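Local coordinates for putative O-acetylhomoserine (Thiol)-lyase (PDB 4OC9), which probably uses pyridoxal 5'-phosphate to transfer the aminocarboxypropyl group of O-acetylhomoserine to a thiol or sulfide, at residues Thr186-Gln191 / Thr288-Ile293. Numbering follows the deposited sequence.
Sequences TPFLLQ and TLAVRI
F188 packs on L289 and A290, and I293, one turn further along helix 276-309, packs against T186 and L189, where the loop between strands 177-181 and 199-203 of the seven-stranded sheet settles on this long helix of a trans-sulfuration enzyme with the fold of PLP-dependent aminotransferases. The F188 ring is met from two directions. A290 CB lies over one face in a CH-pi contact, 4.0 Å from the ring centroid of F188 and displaced toward the rim nearest CD1 and CE1. L289 comes in at the ring edge, its CD2 3.8 Å from F188 CD2, and the same methyl reaches back toward T186 CB. With L289 CG anti to the backbone N (chi1 179°), CG and CD2 lie beside the CD2-CE2 side of the ring. One turn on, the L189 CD1 methyl comes against the I293 CG1 methylene at 3.6 Å, while I293 CD1 meets T186 CG2 end on at 3.8 Å. No hydrogen bond joins the segments; the contact is mostly buried and made by carbon atoms, with K6 from helix 6-9 also touching F188 and Y207 touching both T186 and I293. An ST turn opens the segment 186-191: the T186 hydroxyl is turned back over its own backbone (chi1 77°), where OG1 accepts a bent bond from F188 N (3.2 Å, N-H...O 137°) while CG2 remains directed at I293.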
loop_
_atom_site.group_PDB
_atom_site.type_symbol
_atom_site.label_atom_id
_atom_site.label_comp_id
_atom_site.label_asym_id
_atom_site.label_seq_id
_atom_site.Cartn_x
_atom_site.Cartn_y
_atom_site.Cartn_z
ATOM N N THR D 186 -16.966 -18.580 -9.111
ATOM C CA THR D 186 -16.670 -17.198 -9.529
ATOM C C THR D 186 -17.810 -16.764 -10.468
ATOM O O THR D 186 -18.504 -17.577 -11.057
ATOM C CB THR D 186 -15.350 -16.973 -10.304
ATOM O OG1 THR D 186 -15.489 -17.408 -11.661
ATOM C CG2 THR D 186 -14.196 -17.636 -9.622
ATOM N N PRO D 187 -17.999 -15.453 -10.616
ATOM C CA PRO D 187 -19.071 -15.014 -11.502
ATOM C C PRO D 187 -18.820 -15.371 -12.960
ATOM O O PRO D 187 -19.763 -15.299 -13.745
ATOM C CB PRO D 187 -19.046 -13.488 -11.358
ATOM C CG PRO D 187 -18.335 -13.222 -10.072
ATOM C CD PRO D 187 -17.314 -14.314 -9.976
ATOM N N PHE D 188 -17.590 -15.735 -13.308
ATOM C CA PHE D 188 -17.286 -16.079 -14.687
ATOM C C PHE D 188 -17.617 -17.486 -15.094
ATOM O O PHE D 188 -17.646 -17.767 -16.284
ATOM C CB PHE D 188 -15.838 -15.749 -15.046
ATOM C CG PHE D 188 -15.554 -14.295 -15.001
ATOM C CD1 PHE D 188 -15.746 -13.525 -16.114
ATOM C CD2 PHE D 188 -15.122 -13.700 -13.819
ATOM C CE1 PHE D 188 -15.507 -12.174 -16.063
ATOM C CE2 PHE D 188 -14.868 -12.352 -13.759
ATOM C CZ PHE D 188 -15.059 -11.587 -14.891
ATOM N N LEU D 189 -17.856 -18.375 -14.151
ATOM C CA LEU D 189 -18.217 -19.740 -14.524
ATOM C C LEU D 189 -19.663 -20.038 -14.220
ATOM O O LEU D 189 -20.242 -20.931 -14.795
ATOM C CB LEU D 189 -17.320 -20.744 -13.810
ATOM C CG LEU D 189 -15.815 -20.509 -14.090
ATOM C CD1 LEU D 189 -14.981 -21.578 -13.401
ATOM C CD2 LEU D 189 -15.536 -20.518 -15.586
ATOM N N LEU D 190 -20.258 -19.250 -13.331
ATOM C CA LEU D 190 -21.623 -19.443 -12.928
ATOM C C LEU D 190 -22.270 -18.154 -12.446
ATOM O O LEU D 190 -21.667 -17.392 -11.680
ATOM C CB LEU D 190 -21.657 -20.489 -11.811
ATOM C CG LEU D 190 -23.032 -20.847 -11.273
ATOM C CD1 LEU D 190 -23.885 -21.416 -12.390
ATOM C CD2 LEU D 190 -22.893 -21.878 -10.194
ATOM N N GLN D 191 -23.522 -17.936 -12.840
ATOM C CA GLN D 191 -24.245 -16.725 -12.459
ATOM C C GLN D 191 -25.501 -17.083 -11.677
ATOM O O GLN D 191 -26.570 -17.180 -12.238
ATOM C CB GLN D 191 -24.648 -15.945 -13.707
ATOM C CG GLN D 191 -23.540 -15.608 -14.700
ATOM C CD GLN D 191 -23.080 -16.784 -15.601
ATOM O OE1 GLN D 191 -23.853 -17.701 -15.943
ATOM N NE2 GLN D 191 -21.814 -16.723 -16.018
ATOM N N THR D 288 -8.428 -9.346 -14.033
ATOM C CA THR D 288 -7.834 -10.509 -14.666
ATOM C C THR D 288 -8.436 -11.854 -14.347
ATOM O O THR D 288 -7.944 -12.873 -14.796
ATOM C CB THR D 288 -6.360 -10.622 -14.190
ATOM O OG1 THR D 288 -6.328 -10.774 -12.773
ATOM C CG2 THR D 288 -5.512 -9.358 -14.567
ATOM N N LEU D 289 -9.461 -11.876 -13.520
ATOM C CA LEU D 289 -10.072 -13.130 -13.131
ATOM C C LEU D 289 -10.541 -13.976 -14.301
ATOM O O LEU D 289 -10.390 -15.196 -14.285
ATOM C CB LEU D 289 -11.227 -12.857 -12.157
ATOM C CG LEU D 289 -12.003 -14.053 -11.649
ATOM C CD1 LEU D 289 -11.111 -15.105 -11.019
ATOM C CD2 LEU D 289 -13.040 -13.603 -10.642
ATOM N N ALA D 290 -11.098 -13.346 -15.324
ATOM C CA ALA D 290 -11.592 -14.111 -16.465
ATOM C C ALA D 290 -10.511 -14.947 -17.117
ATOM O O ALA D 290 -10.738 -16.117 -17.445
ATOM C CB ALA D 290 -12.246 -13.211 -17.488
ATOM N N VAL D 291 -9.343 -14.375 -17.328
ATOM C CA VAL D 291 -8.271 -15.159 -17.951
ATOM C C VAL D 291 -7.707 -16.183 -16.949
ATOM O O VAL D 291 -7.496 -17.351 -17.283
ATOM C CB VAL D 291 -7.147 -14.301 -18.569
ATOM C CG1 VAL D 291 -7.708 -13.415 -19.669
ATOM C CG2 VAL D 291 -6.456 -13.449 -17.541
ATOM N N ARG D 292 -7.497 -15.764 -15.715
ATOM C CA ARG D 292 -6.975 -16.663 -14.696
ATOM C C ARG D 292 -7.830 -17.892 -14.386
ATOM O O ARG D 292 -7.300 -19.000 -14.344
ATOM C CB ARG D 292 -6.728 -15.928 -13.374
ATOM C CG ARG D 292 -5.639 -14.902 -13.485
ATOM C CD ARG D 292 -5.313 -14.178 -12.182
ATOM N NE ARG D 292 -6.386 -13.363 -11.652
ATOM C CZ ARG D 292 -7.271 -13.744 -10.737
ATOM N NH1 ARG D 292 -7.252 -14.961 -10.212
ATOM N NH2 ARG D 292 -8.190 -12.888 -10.332
ATOM N N ILE D 293 -9.131 -17.710 -14.184
ATOM C CA ILE D 293 -9.980 -18.835 -13.843
ATOM C C ILE D 293 -9.969 -19.931 -14.915
ATOM O O ILE D 293 -10.147 -21.099 -14.607
ATOM C CB ILE D 293 -11.412 -18.382 -13.501
ATOM C CG1 ILE D 293 -12.129 -19.433 -12.673
ATOM C CG2 ILE D 293 -12.171 -17.933 -14.736
ATOM C CD1 ILE D 293 -11.489 -19.687 -11.313
#